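Local coordinates for protein PlzA (Borrelia burgdorferi, PDB 7MIE) that binds the bacterial second messenger c-di-GMP through its PilZ domain and probably acts as a receptor for that signal, at residues Val121-Ala126 and Leu139-Leu144; Phe83-Val88 and Glu135-Thr140. One frame throughout, in Å; residues are numbered along the deposited sequence.

Contact 1 (Val121-Ala126 and Leu139-Leu144); sequences VKLLSA and LTLEFL. With EDO (1,2-ethanediol), chain F.
L124 N donates to T140 O at 2.8 Å, an almost straight bond (171° at the hydrogen). One residue on, T140 N returns a bond to S125 O. L124 and S125 therefore both face T140, a classic beta bulge, and the antiparallel register slips by one residue between L123 and S125. Before the bulge the pairing is regular: K122 and E142 bond to each other in both directions. Their side chains run side by side on one face of the hairpin and meet in a long salt bridge, K122 NZ to E142 OE1 at 3.5 Å. With CG between the backbone N and the carbonyl carbon (chi1 60°), K122 runs extended alongside E142 to reach it. L144 CD2 packs against K122 CG, the two chains roughly perpendicular, while L124 lays CG and CD1 over E142 CB. Further along this face S125 OG donates to O2 of an ethanediol, probably from the crystallisation liquor, whose O1 lies 2.7 Å from T140 OG1. The other face is apolar. L123 swings its CG opposite the backbone N (chi1 -178°), which brings CD1 to 3.8 Å from L139 CG and 4.0 Å from L141 CD2; V121 bridges L141 and F143 with its two methyls. L89 of helix 88-94 covers L123 and A126, strand 78-84 continues the sheet beyond 139-143 with L79 and L81 against L141, and strand 98-102 pairs with 119-131 (G99 with V121), its I101 touching V121 and F143.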
ATOM      1  N   VAL A 121     -18.051   5.842  -9.062  1.00 23.68           N
ATOM      2  CA  VAL A 121     -17.385   6.243  -7.820  1.00 23.63           C
ATOM      3  C   VAL A 121     -17.537   7.742  -7.569  1.00 24.78           C
ATOM      4  O   VAL A 121     -17.828   8.538  -8.488  1.00 24.59           O
ATOM      5  CB  VAL A 121     -15.889   5.860  -7.827  1.00 23.54           C
ATOM      6  CG1 VAL A 121     -15.679   4.337  -7.917  1.00 24.25           C
ATOM      7  CG2 VAL A 121     -15.124   6.624  -8.912  1.00 25.01           C
ATOM      8  N   LYS A 122     -17.331   8.142  -6.311  1.00 25.13           N
ATOM      9  CA  LYS A 122     -17.300   9.559  -5.972  1.00 27.52           C
ATOM     10  C   LYS A 122     -16.039   9.828  -5.157  1.00 25.65           C
ATOM     11  O   LYS A 122     -15.601   8.986  -4.347  1.00 24.97           O
ATOM     12  CB  LYS A 122     -18.579   9.979  -5.238  1.00 29.66           C
ATOM     13  CG  LYS A 122     -18.869   9.280  -3.928  1.00 36.92           C
ATOM     14  CD  LYS A 122     -19.918   9.995  -3.067  1.00 41.72           C
ATOM     15  CE  LYS A 122     -19.765   9.646  -1.599  1.00 45.98           C
ATOM     16  NZ  LYS A 122     -21.021   9.816  -0.821  1.00 53.88           N
ATOM     17  N   LEU A 123     -15.444  10.996  -5.383  1.00 24.30           N
ATOM     18  CA  LEU A 123     -14.218  11.344  -4.689  1.00 23.50           C
ATOM     19  C   LEU A 123     -14.554  11.753  -3.256  1.00 24.69           C
ATOM     20  O   LEU A 123     -15.340  12.678  -3.057  1.00 25.67           O
ATOM     21  CB  LEU A 123     -13.556  12.519  -5.424  1.00 23.03           C
ATOM     22  CG  LEU A 123     -12.216  13.000  -4.844  1.00 23.10           C
ATOM     23  CD1 LEU A 123     -11.137  11.927  -5.029  1.00 22.43           C
ATOM     24  CD2 LEU A 123     -11.784  14.292  -5.562  1.00 24.72           C
ATOM     25  N   LEU A 124     -13.899  11.129  -2.270  1.00 23.63           N
ATOM     26  CA  LEU A 124     -14.120  11.511  -0.873  1.00 25.33           C
ATOM     27  C   LEU A 124     -13.045  12.464  -0.366  1.00 25.72           C
ATOM     28  O   LEU A 124     -13.337  13.331   0.480  1.00 28.26           O
ATOM     29  CB  LEU A 124     -14.156  10.282   0.050  1.00 26.15           C
ATOM     30  CG  LEU A 124     -15.284   9.288  -0.199  1.00 29.69           C
ATOM     31  CD1 LEU A 124     -15.223   8.168   0.854  1.00 29.44           C
ATOM     32  CD2 LEU A 124     -16.636   9.986  -0.140  1.00 32.15           C
ATOM     33  N   SER A 125     -11.799  12.244  -0.789  1.00 23.20           N
ATOM     34  CA  SER A 125     -10.658  12.973  -0.278  1.00 23.27           C
ATOM     35  C   SER A 125      -9.515  12.817  -1.264  1.00 21.45           C
ATOM     36  O   SER A 125      -9.551  11.872  -2.056  1.00 21.40           O
ATOM     37  CB  SER A 125     -10.232  12.358   1.070  1.00 25.62           C
ATOM     38  OG  SER A 125      -9.238  13.212   1.658  1.00 28.92           O
ATOM     39  N   ALA A 126      -8.509  13.706  -1.194  1.00 21.21           N
ATOM     40  CA  ALA A 126      -7.313  13.629  -2.018  1.00 21.79           C
ATOM     41  C   ALA A 126      -6.151  14.271  -1.272  1.00 22.56           C
ATOM     42  O   ALA A 126      -6.352  15.190  -0.450  1.00 23.56           O
ATOM     43  CB  ALA A 126      -7.560  14.365  -3.323  1.00 23.75           C
ATOM     44  N   LEU A 139      -6.025   9.498  -4.270  0.50 21.09           N
ATOM     45  CA  LEU A 139      -7.460   9.791  -4.287  0.50 20.74           C
ATOM     46  C   LEU A 139      -8.248   8.688  -3.590  0.50 20.78           C
ATOM     47  O   LEU A 139      -8.214   7.546  -4.068  0.50 19.15           O
ATOM     48  CB  LEU A 139      -7.959   9.809  -5.735  0.50 21.22           C
ATOM     49  CG  LEU A 139      -7.776  11.108  -6.526  0.50 21.12           C
ATOM     50  CD1 LEU A 139      -6.308  11.389  -6.763  0.50 21.18           C
ATOM     51  CD2 LEU A 139      -8.524  11.040  -7.848  0.50 22.34           C
ATOM     52  N   THR A 140      -9.056   9.074  -2.587  1.00 19.95           N
ATOM     53  CA  THR A 140      -9.944   8.109  -1.952  1.00 20.84           C
ATOM     54  C   THR A 140     -11.273   8.164  -2.695  1.00 21.26           C
ATOM     55  O   THR A 140     -11.895   9.250  -2.754  1.00 21.42           O
ATOM     56  CB  THR A 140     -10.119   8.468  -0.470  1.00 23.01           C
ATOM     57  OG1 THR A 140      -8.865   8.527   0.225  1.00 22.95           O
ATOM     58  CG2 THR A 140     -11.083   7.523   0.241  1.00 23.36           C
ATOM     59  N   LEU A 141     -11.689   7.035  -3.253  1.00 21.03           N
ATOM     60  CA  LEU A 141     -12.872   6.943  -4.092  1.00 22.07           C
ATOM     61  C   LEU A 141     -13.841   5.934  -3.482  1.00 23.74           C
ATOM     62  O   LEU A 141     -13.460   4.786  -3.248  1.00 24.61           O
ATOM     63  CB  LEU A 141     -12.454   6.497  -5.496  1.00 23.26           C
ATOM     64  CG  LEU A 141     -11.562   7.497  -6.240  1.00 25.01           C
ATOM     65  CD1 LEU A 141     -10.838   6.783  -7.373  1.00 27.82           C
ATOM     66  CD2 LEU A 141     -12.444   8.616  -6.802  1.00 24.58           C
ATOM     67  N   GLU A 142     -15.103   6.354  -3.328  1.00 25.02           N
ATOM     68  CA  GLU A 142     -16.133   5.479  -2.792  1.00 25.21           C
ATOM     69  C   GLU A 142     -16.961   4.878  -3.930  1.00 25.11           C
ATOM     70  O   GLU A 142     -17.385   5.581  -4.846  1.00 24.79           O
ATOM     71  CB  GLU A 142     -17.036   6.310  -1.876  1.00 29.48           C
ATOM     72  CG  GLU A 142     -18.200   5.485  -1.323  1.00 34.29           C
ATOM     73  CD  GLU A 142     -18.959   6.194  -0.219  1.00 42.47           C
ATOM     74  OE1 GLU A 142     -20.147   6.486  -0.429  1.00 47.44           O
ATOM     75  OE2 GLU A 142     -18.346   6.453   0.837  1.00 44.90           O
ATOM     76  N   PHE A 143     -17.225   3.565  -3.851  1.00 23.94           N
ATOM     77  CA  PHE A 143     -18.107   2.850  -4.760  1.00 27.29           C
ATOM     78  C   PHE A 143     -19.551   3.313  -4.551  1.00 28.84           C
ATOM     79  O   PHE A 143     -20.066   3.270  -3.447  1.00 30.88           O
ATOM     80  CB  PHE A 143     -17.951   1.342  -4.527  1.00 29.51           C
ATOM     81  CG  PHE A 143     -16.639   0.806  -5.064  1.00 30.94           C
ATOM     82  CD1 PHE A 143     -16.440   0.643  -6.434  1.00 34.91           C
ATOM     83  CD2 PHE A 143     -15.597   0.514  -4.203  1.00 33.13           C
ATOM     84  CE1 PHE A 143     -15.232   0.169  -6.929  1.00 33.49           C
ATOM     85  CE2 PHE A 143     -14.381   0.037  -4.683  1.00 32.99           C
ATOM     86  CZ  PHE A 143     -14.209  -0.134  -6.053  1.00 35.46           C
ATOM     87  N   LEU A 144     -20.205   3.766  -5.611  1.00 28.40           N
ATOM     88  CA  LEU A 144     -21.600   4.182  -5.523  1.00 33.23           C
ATOM     89  C   LEU A 144     -22.580   3.022  -5.767  1.00 36.84           C
ATOM     90  O   LEU A 144     -23.775   3.148  -5.514  1.00 42.44           O
ATOM     91  CB  LEU A 144     -21.833   5.365  -6.467  1.00 31.95           C
ATOM     92  CG  LEU A 144     -21.161   6.668  -6.015  1.00 35.35           C
ATOM     93  CD1 LEU A 144     -21.430   7.797  -6.994  1.00 34.56           C
ATOM     94  CD2 LEU A 144     -21.603   7.074  -4.602  1.00 35.82           C
TER
HETATM   95  C1  EDO F 305      -5.643  10.392   0.407  1.00 40.26           C
HETATM   96  O1  EDO F 305      -6.818  10.247  -0.406  1.00 32.01           O
HETATM   97  C2  EDO F 305      -5.712  11.257   1.589  1.00 44.98           C
HETATM   98  O2  EDO F 305      -6.909  12.009   1.610  1.00 51.21           O

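Contact 2 (Phe83-Val88 and Glu135-Thr140); sequences FQEDTV and EYNLLT. With EDO (1,2-ethanediol), chain F.
F83 and N137 bond to each other twice through their backbones, N137 N to F83 O being the shorter at 2.8 Å. This hydrogen-bonded antiparallel pair anchors the tight, apolar end. There L139 CD2 sits 3.7 Å from V88 CG1 and also reaches F83 CD2, its side chain set about perpendicular to that of F83. V88 CG2 lies over one face of the F83 ring, toward its rim, so the first turn of helix 88-94 closes onto the sheet; M60 of strand 57-62 touches both F83 and V88. The next pair, Q84 with Y136, is non-hydrogen-bonded, and its side chains diverge. Strands 78-84 and 134-143 are neighbours in the antiparallel sheet of the PilZN3 domain, and here the chain leaves that sheet through 85-87 for helix 88-94. E85 N still bonds to E135 O, but approaches from above the carbonyl plane, 42° out of it. Across the turn T87 OG1 donates to Q84 O at 2.8 Å, tying the residue just before the helix back to the strand end. From here outward the contact is looser and wet. N137 holds its CG beside the backbone N (chi1 -65°), which turns OD1 toward the 85-86 backbone, 3.5 Å from E85 CA. This oxygen accepts protons from two waters: one also donates to Q84 O, the other accepts from D86 N at 2.8 Å. N137 ND2 bonds to S127 O and to a third water that donates to E85 OE1. The E85 and E135 side chains run alongside each other, E85 OE2 lying 3.4 Å from E135 CB; E135 bends at chi2 (-54°), and its OE1 bonds to S130 OG. Another water joins Q84 NE2 to Y136 OH.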
ATOM      1  N   PHE A  83      -2.532   8.747  -8.994  1.00 20.32           N
ATOM      2  CA  PHE A  83      -2.400   9.313 -10.338  1.00 21.65           C
ATOM      3  C   PHE A  83      -1.335  10.401 -10.338  1.00 21.61           C
ATOM      4  O   PHE A  83      -1.065  11.037  -9.316  1.00 22.50           O
ATOM      5  CB  PHE A  83      -3.735   9.950 -10.766  1.00 22.13           C
ATOM      6  CG  PHE A  83      -4.871   8.985 -11.014  1.00 23.90           C
ATOM      7  CD1 PHE A  83      -4.943   8.254 -12.197  1.00 23.92           C
ATOM      8  CD2 PHE A  83      -5.832   8.782 -10.025  1.00 25.67           C
ATOM      9  CE1 PHE A  83      -5.985   7.351 -12.394  1.00 25.13           C
ATOM     10  CE2 PHE A  83      -6.862   7.876 -10.230  1.00 26.21           C
ATOM     11  CZ  PHE A  83      -6.942   7.183 -11.417  1.00 25.80           C
ATOM     12  N   GLN A  84      -0.821  10.701 -11.538  1.00 23.35           N
ATOM     13  CA  GLN A  84       0.021  11.894 -11.655  1.00 25.54           C
ATOM     14  C   GLN A  84      -0.801  13.136 -11.312  1.00 24.72           C
ATOM     15  O   GLN A  84      -1.995  13.182 -11.550  1.00 24.56           O
ATOM     16  CB  GLN A  84       0.491  12.105 -13.096  1.00 27.77           C
ATOM     17  CG  GLN A  84       1.400  10.995 -13.579  1.00 31.86           C
ATOM     18  CD  GLN A  84       1.820  11.219 -15.018  1.00 35.83           C
ATOM     19  OE1 GLN A  84       1.013  11.551 -15.892  1.00 39.74           O
ATOM     20  NE2 GLN A  84       3.099  11.033 -15.270  1.00 41.45           N
ATOM     21  N   GLU A  85      -0.142  14.158 -10.785  1.00 26.29           N
ATOM     22  CA  GLU A  85      -0.816  15.417 -10.483  1.00 28.55           C
ATOM     23  C   GLU A  85      -1.337  16.047 -11.780  1.00 29.07           C
ATOM     24  O   GLU A  85      -0.752  15.817 -12.843  1.00 27.87           O
ATOM     25  CB  GLU A  85       0.166  16.328  -9.754  1.00 33.24           C
ATOM     26  CG  GLU A  85      -0.401  17.658  -9.310  1.00 38.63           C
ATOM     27  CD  GLU A  85       0.648  18.544  -8.639  1.00 41.81           C
ATOM     28  OE1 GLU A  85       0.553  18.745  -7.386  1.00 41.75           O
ATOM     29  OE2 GLU A  85       1.603  18.963  -9.346  1.00 44.24           O
ATOM     30  N   ASP A  86      -2.414  16.858 -11.675  1.00 28.17           N
ATOM     31  CA  ASP A  86      -2.944  17.656 -12.783  1.00 29.52           C
ATOM     32  C   ASP A  86      -3.513  16.767 -13.887  1.00 29.44           C
ATOM     33  O   ASP A  86      -3.440  17.125 -15.064  1.00 30.58           O
ATOM     34  CB  ASP A  86      -1.880  18.603 -13.372  1.00 32.61           C
ATOM     35  CG  ASP A  86      -2.509  19.860 -13.972  1.00 37.26           C
ATOM     36  OD1 ASP A  86      -3.751  20.017 -13.848  1.00 33.21           O
ATOM     37  OD2 ASP A  86      -1.755  20.693 -14.549  1.00 39.85           O
ATOM     38  N   THR A  87      -4.051  15.588 -13.531  1.00 27.65           N
ATOM     39  CA  THR A  87      -4.730  14.697 -14.474  1.00 27.09           C
ATOM     40  C   THR A  87      -6.175  14.483 -13.993  1.00 27.70           C
ATOM     41  O   THR A  87      -7.064  15.311 -14.282  1.00 29.33           O
ATOM     42  CB  THR A  87      -3.913  13.417 -14.766  1.00 27.55           C
ATOM     43  OG1 THR A  87      -3.807  12.619 -13.580  1.00 27.43           O
ATOM     44  CG2 THR A  87      -2.500  13.703 -15.237  1.00 27.69           C
ATOM     45  N   VAL A  88      -6.382  13.458 -13.151  1.00 26.61           N
ATOM     46  CA  VAL A  88      -7.707  13.008 -12.758  1.00 25.83           C
ATOM     47  C   VAL A  88      -8.340  14.013 -11.801  1.00 24.68           C
ATOM     48  O   VAL A  88      -9.542  14.243 -11.848  1.00 25.78           O
ATOM     49  CB  VAL A  88      -7.629  11.571 -12.196  1.00 25.13           C
ATOM     50  CG1 VAL A  88      -8.927  11.130 -11.526  1.00 28.01           C
ATOM     51  CG2 VAL A  88      -7.310  10.613 -13.361  1.00 25.98           C
ATOM     52  N   GLU A 135       5.194  14.766  -9.254  1.00 38.90           N
ATOM     53  CA  GLU A 135       4.145  15.007  -8.277  1.00 35.69           C
ATOM     54  C   GLU A 135       2.975  14.083  -8.569  1.00 29.96           C
ATOM     55  O   GLU A 135       2.646  13.824  -9.730  1.00 29.17           O
ATOM     56  CB  GLU A 135       3.592  16.431  -8.376  1.00 38.21           C
ATOM     57  CG  GLU A 135       4.652  17.518  -8.299  1.00 46.51           C
ATOM     58  CD  GLU A 135       5.551  17.441  -7.077  1.00 54.57           C
ATOM     59  OE1 GLU A 135       5.044  17.049  -5.987  1.00 54.47           O
ATOM     60  OE2 GLU A 135       6.766  17.760  -7.218  1.00 62.36           O
ATOM     61  N   TYR A 136       2.321  13.662  -7.479  1.00 26.98           N
ATOM     62  CA  TYR A 136       1.247  12.689  -7.546  1.00 25.32           C
ATOM     63  C   TYR A 136       0.104  13.114  -6.647  1.00 22.58           C
ATOM     64  O   TYR A 136       0.271  13.892  -5.698  1.00 24.31           O
ATOM     65  CB  TYR A 136       1.730  11.291  -7.098  1.00 25.55           C
ATOM     66  CG  TYR A 136       2.760  10.695  -8.023  1.00 29.37           C
ATOM     67  CD1 TYR A 136       2.385   9.940  -9.127  1.00 30.69           C
ATOM     68  CD2 TYR A 136       4.099  10.973  -7.845  1.00 33.67           C
ATOM     69  CE1 TYR A 136       3.331   9.444 -10.013  1.00 34.91           C
ATOM     70  CE2 TYR A 136       5.062  10.501  -8.733  1.00 37.24           C
ATOM     71  CZ  TYR A 136       4.675   9.720  -9.812  1.00 38.00           C
ATOM     72  OH  TYR A 136       5.621   9.256 -10.687  1.00 39.45           O
ATOM     73  N   ASN A 137      -1.078  12.552  -6.943  1.00 22.64           N
ATOM     74  CA  ASN A 137      -2.207  12.643  -6.024  1.00 21.58           C
ATOM     75  C   ASN A 137      -2.619  11.236  -5.607  1.00 22.04           C
ATOM     76  O   ASN A 137      -2.590  10.302  -6.409  1.00 22.19           O
ATOM     77  CB  ASN A 137      -3.447  13.311  -6.643  1.00 21.81           C
ATOM     78  CG  ASN A 137      -3.225  14.778  -6.993  1.00 23.66           C
ATOM     79  OD1 ASN A 137      -3.466  15.181  -8.142  1.00 23.29           O
ATOM     80  ND2 ASN A 137      -2.820  15.612  -6.037  1.00 24.72           N
ATOM     81  N   LEU A 138      -3.049  11.143  -4.343  1.00 21.53           N
ATOM     82  CA  LEU A 138      -3.641   9.906  -3.811  1.00 21.70           C
ATOM     83  C   LEU A 138      -5.121  10.217  -3.584  1.00 20.79           C
ATOM     84  O   LEU A 138      -5.441  11.138  -2.815  1.00 24.15           O
ATOM     85  CB  LEU A 138      -2.936   9.566  -2.493  1.00 21.48           C
ATOM     86  CG  LEU A 138      -3.416   8.273  -1.800  1.00 23.93           C
ATOM     87  CD1 LEU A 138      -3.052   7.052  -2.631  1.00 21.98           C
ATOM     88  CD2 LEU A 138      -2.785   8.138  -0.431  1.00 24.50           C
ATOM     89  N   LEU A 139      -6.025   9.498  -4.270  0.50 21.09           N
ATOM     90  CA  LEU A 139      -7.460   9.791  -4.287  0.50 20.74           C
ATOM     91  C   LEU A 139      -8.248   8.688  -3.590  0.50 20.78           C
ATOM     92  O   LEU A 139      -8.214   7.546  -4.068  0.50 19.15           O
ATOM     93  CB  LEU A 139      -7.959   9.809  -5.735  0.50 21.22           C
ATOM     94  CG  LEU A 139      -7.776  11.108  -6.526  0.50 21.12           C
ATOM     95  CD1 LEU A 139      -6.308  11.389  -6.763  0.50 21.18           C
ATOM     96  CD2 LEU A 139      -8.524  11.040  -7.848  0.50 22.34           C
ATOM     97  N   THR A 140      -9.056   9.074  -2.587  1.00 19.95           N
ATOM     98  CA  THR A 140      -9.944   8.109  -1.952  1.00 20.84           C
ATOM     99  C   THR A 140     -11.273   8.164  -2.695  1.00 21.26           C
ATOM    100  O   THR A 140     -11.895   9.250  -2.754  1.00 21.42           O
ATOM    101  CB  THR A 140     -10.119   8.468  -0.470  1.00 23.01           C
ATOM    102  OG1 THR A 140      -8.865   8.527   0.225  1.00 22.95           O
ATOM    103  CG2 THR A 140     -11.083   7.523   0.241  1.00 23.36           C
TER
HETATM  104  C1  EDO F 305      -5.643  10.392   0.407  1.00 40.26           C
HETATM  105  O1  EDO F 305      -6.818  10.247  -0.406  1.00 32.01           O
HETATM  106  C2  EDO F 305      -5.712  11.257   1.589  1.00 44.98           C
HETATM  107  O2  EDO F 305      -6.909  12.009   1.610  1.00 51.21           O
HETATM  108  O   HOH W   1      -4.539  14.209 -10.542  1.00 26.27           O
HETATM  109  O   HOH W   2       4.891  10.655 -13.273  1.00 49.00           O
HETATM  110  O   HOH W   3      -2.469  18.309  -6.694  1.00 31.20           O
HETATM  111  O   HOH W   4       1.254  16.638  -5.894  1.00 40.06           O
HETATM  112  O   HOH W   5      -3.815  17.737  -9.394  1.00 29.30           O

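How the contacts relate
Strand 134-143 is common to both contacts: it pairs with strand 119-131 in contact 1 and with strand 78-84 in contact 2, so it lies between these two neighbours in one antiparallel sheet. The centres are 13 Å apart, and L139 and T140 belong to both. Along the chain 83-88 comes first, then 121-126 and finally 135-144; contact 1 is thus a local hairpin, whereas contact 2 spans an intervening 46 residues. L139 joins the apolar sides of the two against helix 88-94, where it touches V88 and L92. Both contacts belong to the PilZN3 domain and lie away from the bound c-di-GMP, so they help build the sheet of this domain without lining the nucleotide pocket.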